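Local atomic coordinates of hypothetical protein TTHA1281 (Thermus thermophilus, PDB entry 2E6X), a protein that is of unknown function, belongs to the DUF3248 family and forms a two-chain assembly from a small fold of helices packed with a three-stranded mixed sheet. Residues R54-Q58 with E59-R63; N47-E50 with A51-R54. All coordinates share one frame; numbering follows the deposited sequence.

Overall arrangement
Coming from the N terminus, the chain has already laid down strands 13-19 and 26-32 and helix 36-41 when it reaches interaction 2. There residues 47-50 end a loop and close the first turn of helix 50-58 with 51-54. Interaction 1 follows directly: residues 54-58 finish the helix, and 59-63 turn out of it into strand 62-66, which lies parallel to 26-32. The two contacts share Arg54 and run end to end, neither nesting nor crossing. They also touch through Leu48 CD1 and Leu56 CD1, 3.8 Å apart. Together they define both ends of helix 50-58 and join it to the sheet, and both touch the second subunit.

Interaction 1 (R54-Q58 with E59-R63); sequences RRLVQ and EGRVR
Arg55 and Glu59, four residues apart, meet in a salt bridge from Arg55 NH1 to Glu59 OE1 (2.9 Å), whose hydrogen bond is weak. The Arg55 chain is straight as far as CD and then bends (chi3 78°), bringing the guanidinium back to the carboxylate, which approaches its edge with the two planes 74° apart. The same oxygen, Glu59 OE1, takes a second bond from Arg61 NE (3.1 Å); OE1 lies in the plane of the Arg61 guanidinium, whereas NE comes to it from above the carboxylate plane. One oxygen thus holds two arginines in a three-residue salt-bridge network, and Arg55 also pairs with Asp24 through NH2. With an alanine in place of Arg55, Asp24 would probably lose this partner and Glu59 OE1 one of its two arginines, leaving the carboxylate freer to turn. Leu56 CD2 packs against Arg61 CD (3.7 Å), the two chains crossing at about a right angle, and a CG2 methyl from each of Val57 and Val62 meets at 4.1 Å. Apolar chains suit this side, which meets Leu26 of strand 26-32 and, through both valines, Val64 of the second subunit. Arg61 N bonds to Leu56 O (2.9 Å) and Gly60 N to Val57 O (2.8 Å). With Gly60 at positive phi, where a side chain would jam against the preceding carbonyl, these bonds form a Schellman motif, which ends helix 50-58 and turns the chain into strand 62-66.

Interaction 2 (N47-E50 with A51-R54); sequences NLPE and AEMR
Ala51 and Glu50 begin the first turn of helix 50-58. The Glu50 chain bends at its second torsion (chi2 -86°) and folds back, placing OE1 3.1 Å from Ala51 N, at an angle too poor for a hydrogen bond. Glu52 follows: its chain, extended beyond CG, runs at about a right angle across Leu48. Its OE1 rests against two aliphatic carbons, Leu48 CB and Pro49 CD, each 3.7 Å away, while Glu52 N makes a weak bond to Pro49 O. Met53, modelled as selenomethionine, gives the straighter bond to that same oxygen (Met53 N to Pro49 O 3.1 Å, 158° at the hydrogen). Its CG lies only 3.5 Å from Leu48 CD2, a tight contact; Leu48 reaches it by holding CG between its own backbone N and carbonyl carbon (chi1 74°). Apolar chains suit that buried place. Arg54 closes the turn with Arg54 N on Glu50 O (2.9 Å), whereas its guanidinium leads away to a salt bridge with Glu68 of the second subunit. Pro49, at the N-cap, has a ring that restricts phi but no side-chain acceptor; its carbonyl takes the first helical bonds. The chemistry thus divides: Leu48 and Met53 make apolar contact on the buried side, where Met53 also meets Met17 and, from the second subunit, Leu13, and two acidic residues in the first turn probably interact favourably with the positive end of the helix dipole.

Interaction 1 (R54-Q58 with E59-R63)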
ATOM      1  N   ARG A  54      12.178  -2.090  -0.522  1.00  8.34           N
ATOM      2  CA  ARG A  54      12.078  -3.530  -0.632  1.00 10.74           C
ATOM      3  C   ARG A  54      12.606  -4.165   0.666  1.00  9.63           C
ATOM      4  O   ARG A  54      11.972  -5.041   1.244  1.00  8.85           O
ATOM      5  CB  ARG A  54      12.866  -4.031  -1.871  1.00 10.41           C
ATOM      6  CG  ARG A  54      13.085  -5.522  -1.893  1.00  9.80           C
ATOM      7  CD  ARG A  54      13.959  -5.909  -3.109  1.00 15.06           C
ATOM      8  NE  ARG A  54      14.316  -7.323  -3.100  1.00 12.67           N
ATOM      9  CZ  ARG A  54      15.411  -7.817  -2.525  1.00 18.81           C
ATOM     10  NH1 ARG A  54      16.283  -7.001  -1.899  1.00 15.84           N
ATOM     11  NH2 ARG A  54      15.649  -9.134  -2.584  1.00 18.61           N
ATOM     12  N   ARG A  55      13.760  -3.688   1.125  1.00 10.93           N
ATOM     13  CA  ARG A  55      14.378  -4.194   2.351  1.00 12.91           C
ATOM     14  C   ARG A  55      13.412  -4.115   3.561  1.00 10.68           C
ATOM     15  O   ARG A  55      13.230  -5.068   4.320  1.00 11.47           O
ATOM     16  CB  ARG A  55      15.649  -3.387   2.666  1.00 13.34           C
ATOM     17  CG  ARG A  55      16.214  -3.665   4.075  1.00 28.08           C
ATOM     18  CD  ARG A  55      17.505  -2.894   4.413  1.00 31.35           C
ATOM     19  NE  ARG A  55      17.305  -1.483   4.771  1.00 34.02           N
ATOM     20  CZ  ARG A  55      16.811  -1.052   5.938  1.00 35.47           C
ATOM     21  NH1 ARG A  55      16.464  -1.920   6.878  1.00 33.68           N
ATOM     22  NH2 ARG A  55      16.656   0.254   6.165  1.00 33.54           N
ATOM     23  N   LEU A  56      12.791  -2.963   3.706  1.00  7.14           N
ATOM     24  CA  LEU A  56      11.880  -2.729   4.818  1.00  8.21           C
ATOM     25  C   LEU A  56      10.644  -3.636   4.740  1.00  6.70           C
ATOM     26  O   LEU A  56      10.202  -4.182   5.761  1.00  9.63           O
ATOM     27  CB  LEU A  56      11.529  -1.235   4.845  1.00  6.81           C
ATOM     28  CG  LEU A  56      12.690  -0.314   5.302  1.00  8.38           C
ATOM     29  CD1 LEU A  56      12.299   1.133   5.093  1.00 12.53           C
ATOM     30  CD2 LEU A  56      13.046  -0.552   6.821  1.00  7.55           C
ATOM     31  N   VAL A  57      10.102  -3.836   3.550  1.00  6.70           N
ATOM     32  CA  VAL A  57       8.935  -4.702   3.439  1.00  9.30           C
ATOM     33  C   VAL A  57       9.392  -6.118   3.738  1.00  9.96           C
ATOM     34  O   VAL A  57       8.781  -6.809   4.548  1.00  7.25           O
ATOM     35  CB  VAL A  57       8.290  -4.632   2.039  1.00  7.47           C
ATOM     36  CG1 VAL A  57       7.090  -5.680   1.963  1.00 11.11           C
ATOM     37  CG2 VAL A  57       7.756  -3.200   1.816  1.00  6.70           C
ATOM     38  N   GLN A  58      10.475  -6.540   3.104  1.00  8.58           N
ATOM     39  CA  GLN A  58      10.968  -7.889   3.380  1.00 10.21           C
ATOM     40  C   GLN A  58      11.267  -8.133   4.863  1.00 10.90           C
ATOM     41  O   GLN A  58      11.001  -9.222   5.341  1.00 11.20           O
ATOM     42  CB  GLN A  58      12.200  -8.216   2.518  1.00  8.50           C
ATOM     43  CG  GLN A  58      11.809  -8.319   1.031  1.00 10.35           C
ATOM     44  CD  GLN A  58      12.898  -8.913   0.187  1.00 10.17           C
ATOM     45  OE1 GLN A  58      14.050  -8.600   0.368  1.00 12.71           O
ATOM     46  NE2 GLN A  58      12.528  -9.786  -0.745  1.00 12.07           N
ATOM     47  N   GLU A  59      11.807  -7.161   5.593  1.00  7.76           N
ATOM     48  CA  GLU A  59      12.046  -7.421   7.029  1.00 10.88           C
ATOM     49  C   GLU A  59      10.771  -7.226   7.887  1.00 11.73           C
ATOM     50  O   GLU A  59      10.795  -7.356   9.120  1.00  8.06           O
ATOM     51  CB  GLU A  59      13.159  -6.521   7.545  1.00 15.41           C
ATOM     52  CG  GLU A  59      14.408  -6.597   6.687  1.00 18.97           C
ATOM     53  CD  GLU A  59      15.483  -5.626   7.105  1.00 21.27           C
ATOM     54  OE1 GLU A  59      15.166  -4.459   7.438  1.00 17.43           O
ATOM     55  OE2 GLU A  59      16.662  -6.020   7.066  1.00 26.06           O
ATOM     56  N   GLY A  60       9.648  -6.935   7.246  1.00  7.28           N
ATOM     57  CA  GLY A  60       8.445  -6.724   8.025  1.00 12.77           C
ATOM     58  C   GLY A  60       8.391  -5.398   8.781  1.00 12.59           C
ATOM     59  O   GLY A  60       7.481  -5.191   9.613  1.00 10.13           O
ATOM     60  N   ARG A  61       9.322  -4.484   8.499  1.00 10.40           N
ATOM     61  CA  ARG A  61       9.337  -3.147   9.170  1.00 12.98           C
ATOM     62  C   ARG A  61       8.433  -2.168   8.404  1.00  9.39           C
ATOM     63  O   ARG A  61       8.925  -1.242   7.727  1.00 12.45           O
ATOM     64  CB  ARG A  61      10.755  -2.548   9.185  1.00 12.80           C
ATOM     65  CG  ARG A  61      11.759  -3.309  10.048  1.00 19.94           C
ATOM     66  CD  ARG A  61      13.163  -2.790   9.801  1.00 21.24           C
ATOM     67  NE  ARG A  61      14.179  -3.735  10.241  1.00 25.72           N
ATOM     68  CZ  ARG A  61      14.376  -4.053  11.516  1.00 33.07           C
ATOM     69  NH1 ARG A  61      13.618  -3.494  12.464  1.00 29.30           N
ATOM     70  NH2 ARG A  61      15.322  -4.929  11.853  1.00 33.53           N
ATOM     71  N   VAL A  62       7.123  -2.386   8.489  1.00  7.62           N
ATOM     72  CA  VAL A  62       6.132  -1.584   7.760  1.00 10.11           C
ATOM     73  C   VAL A  62       4.903  -1.382   8.655  1.00 10.53           C
ATOM     74  O   VAL A  62       4.500  -2.285   9.387  1.00 11.02           O
ATOM     75  CB  VAL A  62       5.569  -2.326   6.538  1.00 11.07           C
ATOM     76  CG1 VAL A  62       4.761  -1.351   5.665  1.00 10.37           C
ATOM     77  CG2 VAL A  62       6.650  -2.953   5.754  1.00 10.28           C
ATOM     78  N   ARG A  63       4.329  -0.193   8.572  1.00  6.70           N
ATOM     79  CA  ARG A  63       3.164   0.148   9.326  1.00  8.35           C
ATOM     80  C   ARG A  63       2.167   0.732   8.332  1.00  8.95           C
ATOM     81  O   ARG A  63       2.462   1.703   7.635  1.00  9.79           O
ATOM     82  CB  ARG A  63       3.476   1.174  10.393  1.00 11.32           C
ATOM     83  CG  ARG A  63       2.198   1.653  11.138  1.00  7.47           C
ATOM     84  CD  ARG A  63       2.541   2.495  12.366  1.00  8.65           C
ATOM     85  NE  ARG A  63       1.329   3.100  12.939  1.00  6.70           N
ATOM     86  CZ  ARG A  63       0.518   2.455  13.771  1.00 10.81           C
ATOM     87  NH1 ARG A  63       0.778   1.184  14.139  1.00  8.23           N
ATOM     88  NH2 ARG A  63      -0.533   3.084  14.273  1.00 11.79           N
TER

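Interaction 2 (N47-E50 with A51-R54)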
ATOM      1  N   ASN A  47      11.206  10.487   1.668  1.00 14.76           N
ATOM      2  CA  ASN A  47      11.400   9.719   0.432  1.00 16.91           C
ATOM      3  C   ASN A  47      12.518   8.728   0.705  1.00 14.89           C
ATOM      4  O   ASN A  47      13.368   8.956   1.577  1.00 13.55           O
ATOM      5  CB  ASN A  47      11.864  10.597  -0.736  1.00 15.95           C
ATOM      6  CG  ASN A  47      10.905  11.729  -1.024  1.00 21.68           C
ATOM      7  OD1 ASN A  47       9.689  11.530  -1.063  1.00 20.63           O
ATOM      8  ND2 ASN A  47      11.452  12.934  -1.217  1.00 21.64           N
ATOM      9  N   LEU A  48      12.515   7.610  -0.002  1.00 13.71           N
ATOM     10  CA  LEU A  48      13.623   6.683   0.180  1.00 14.18           C
ATOM     11  C   LEU A  48      13.772   5.870  -1.105  1.00  9.71           C
ATOM     12  O   LEU A  48      12.814   5.740  -1.883  1.00 12.47           O
ATOM     13  CB  LEU A  48      13.405   5.772   1.416  1.00 13.32           C
ATOM     14  CG  LEU A  48      12.355   4.698   1.211  1.00 13.74           C
ATOM     15  CD1 LEU A  48      12.188   3.897   2.499  1.00 11.31           C
ATOM     16  CD2 LEU A  48      11.060   5.328   0.850  1.00 17.16           C
ATOM     17  N   PRO A  49      14.977   5.334  -1.351  1.00 11.48           N
ATOM     18  CA  PRO A  49      15.209   4.540  -2.563  1.00 13.19           C
ATOM     19  C   PRO A  49      14.285   3.341  -2.600  1.00 13.74           C
ATOM     20  O   PRO A  49      13.886   2.823  -1.551  1.00  6.70           O
ATOM     21  CB  PRO A  49      16.684   4.104  -2.439  1.00 15.19           C
ATOM     22  CG  PRO A  49      17.318   5.147  -1.529  1.00 16.23           C
ATOM     23  CD  PRO A  49      16.212   5.487  -0.544  1.00 13.44           C
ATOM     24  N   GLU A  50      13.947   2.899  -3.808  1.00 11.92           N
ATOM     25  CA  GLU A  50      13.085   1.747  -3.964  1.00 13.70           C
ATOM     26  C   GLU A  50      13.705   0.483  -3.293  1.00 15.34           C
ATOM     27  O   GLU A  50      12.988  -0.374  -2.743  1.00 14.28           O
ATOM     28  CB  GLU A  50      12.826   1.509  -5.463  1.00 13.43           C
ATOM     29  CG  GLU A  50      12.091   0.232  -5.752  1.00 20.94           C
ATOM     30  CD  GLU A  50      12.998  -0.986  -5.885  1.00 19.87           C
ATOM     31  OE1 GLU A  50      14.220  -0.834  -6.051  1.00 21.88           O
ATOM     32  OE2 GLU A  50      12.468  -2.110  -5.857  1.00 25.05           O
ATOM     33  N   ALA A  51      15.031   0.377  -3.328  1.00 13.74           N
ATOM     34  CA  ALA A  51      15.733  -0.766  -2.709  1.00 13.58           C
ATOM     35  C   ALA A  51      15.561  -0.794  -1.197  1.00 13.59           C
ATOM     36  O   ALA A  51      15.474  -1.879  -0.568  1.00  9.71           O
ATOM     37  CB  ALA A  51      17.222  -0.709  -3.052  1.00 15.11           C
ATOM     38  N   GLU A  52      15.530   0.402  -0.612  1.00 14.26           N
ATOM     39  CA  GLU A  52      15.341   0.512   0.812  1.00 16.11           C
ATOM     40  C   GLU A  52      13.913   0.054   1.114  1.00 15.06           C
ATOM     41  O   GLU A  52      13.684  -0.594   2.111  1.00 12.26           O
ATOM     42  CB  GLU A  52      15.521   1.954   1.319  1.00 16.13           C
ATOM     43  CG  GLU A  52      15.764   1.942   2.846  1.00 22.00           C
ATOM     44  CD  GLU A  52      15.876   3.310   3.526  1.00 26.58           C
ATOM     45  OE1 GLU A  52      16.397   4.286   2.932  1.00 25.19           O
ATOM     46  OE2 GLU A  52      15.441   3.394   4.697  1.00 28.66           O
HETATM   47  N   MSE A  53      12.960   0.453   0.277  1.00 13.95           N
HETATM   48  CA  MSE A  53      11.569   0.048   0.467  1.00 15.41           C
HETATM   49  C   MSE A  53      11.451  -1.461   0.396  1.00 11.29           C
HETATM   50  O   MSE A  53      10.735  -2.054   1.180  1.00 13.41           O
HETATM   51  CB  MSE A  53      10.636   0.659  -0.586  1.00 13.48           C
HETATM   52  CG  MSE A  53      10.438   2.162  -0.483  1.00 22.29           C
HETATM   53 SE   MSE A  53       9.003   2.739  -1.697  1.00 35.24          SE
HETATM   54  CE  MSE A  53       8.318   0.967  -2.086  1.00 14.65           C
ATOM     55  N   ARG A  54      12.178  -2.090  -0.522  1.00  8.34           N
ATOM     56  CA  ARG A  54      12.078  -3.530  -0.632  1.00 10.74           C
ATOM     57  C   ARG A  54      12.606  -4.165   0.666  1.00  9.63           C
ATOM     58  O   ARG A  54      11.972  -5.041   1.244  1.00  8.85           O
ATOM     59  CB  ARG A  54      12.866  -4.031  -1.871  1.00 10.41           C
ATOM     60  CG  ARG A  54      13.085  -5.522  -1.893  1.00  9.80           C
ATOM     61  CD  ARG A  54      13.959  -5.909  -3.109  1.00 15.06           C
ATOM     62  NE  ARG A  54      14.316  -7.323  -3.100  1.00 12.67           N
ATOM     63  CZ  ARG A  54      15.411  -7.817  -2.525  1.00 18.81           C
ATOM     64  NH1 ARG A  54      16.283  -7.001  -1.899  1.00 15.84           N
ATOM     65  NH2 ARG A  54      15.649  -9.134  -2.584  1.00 18.61           N
TER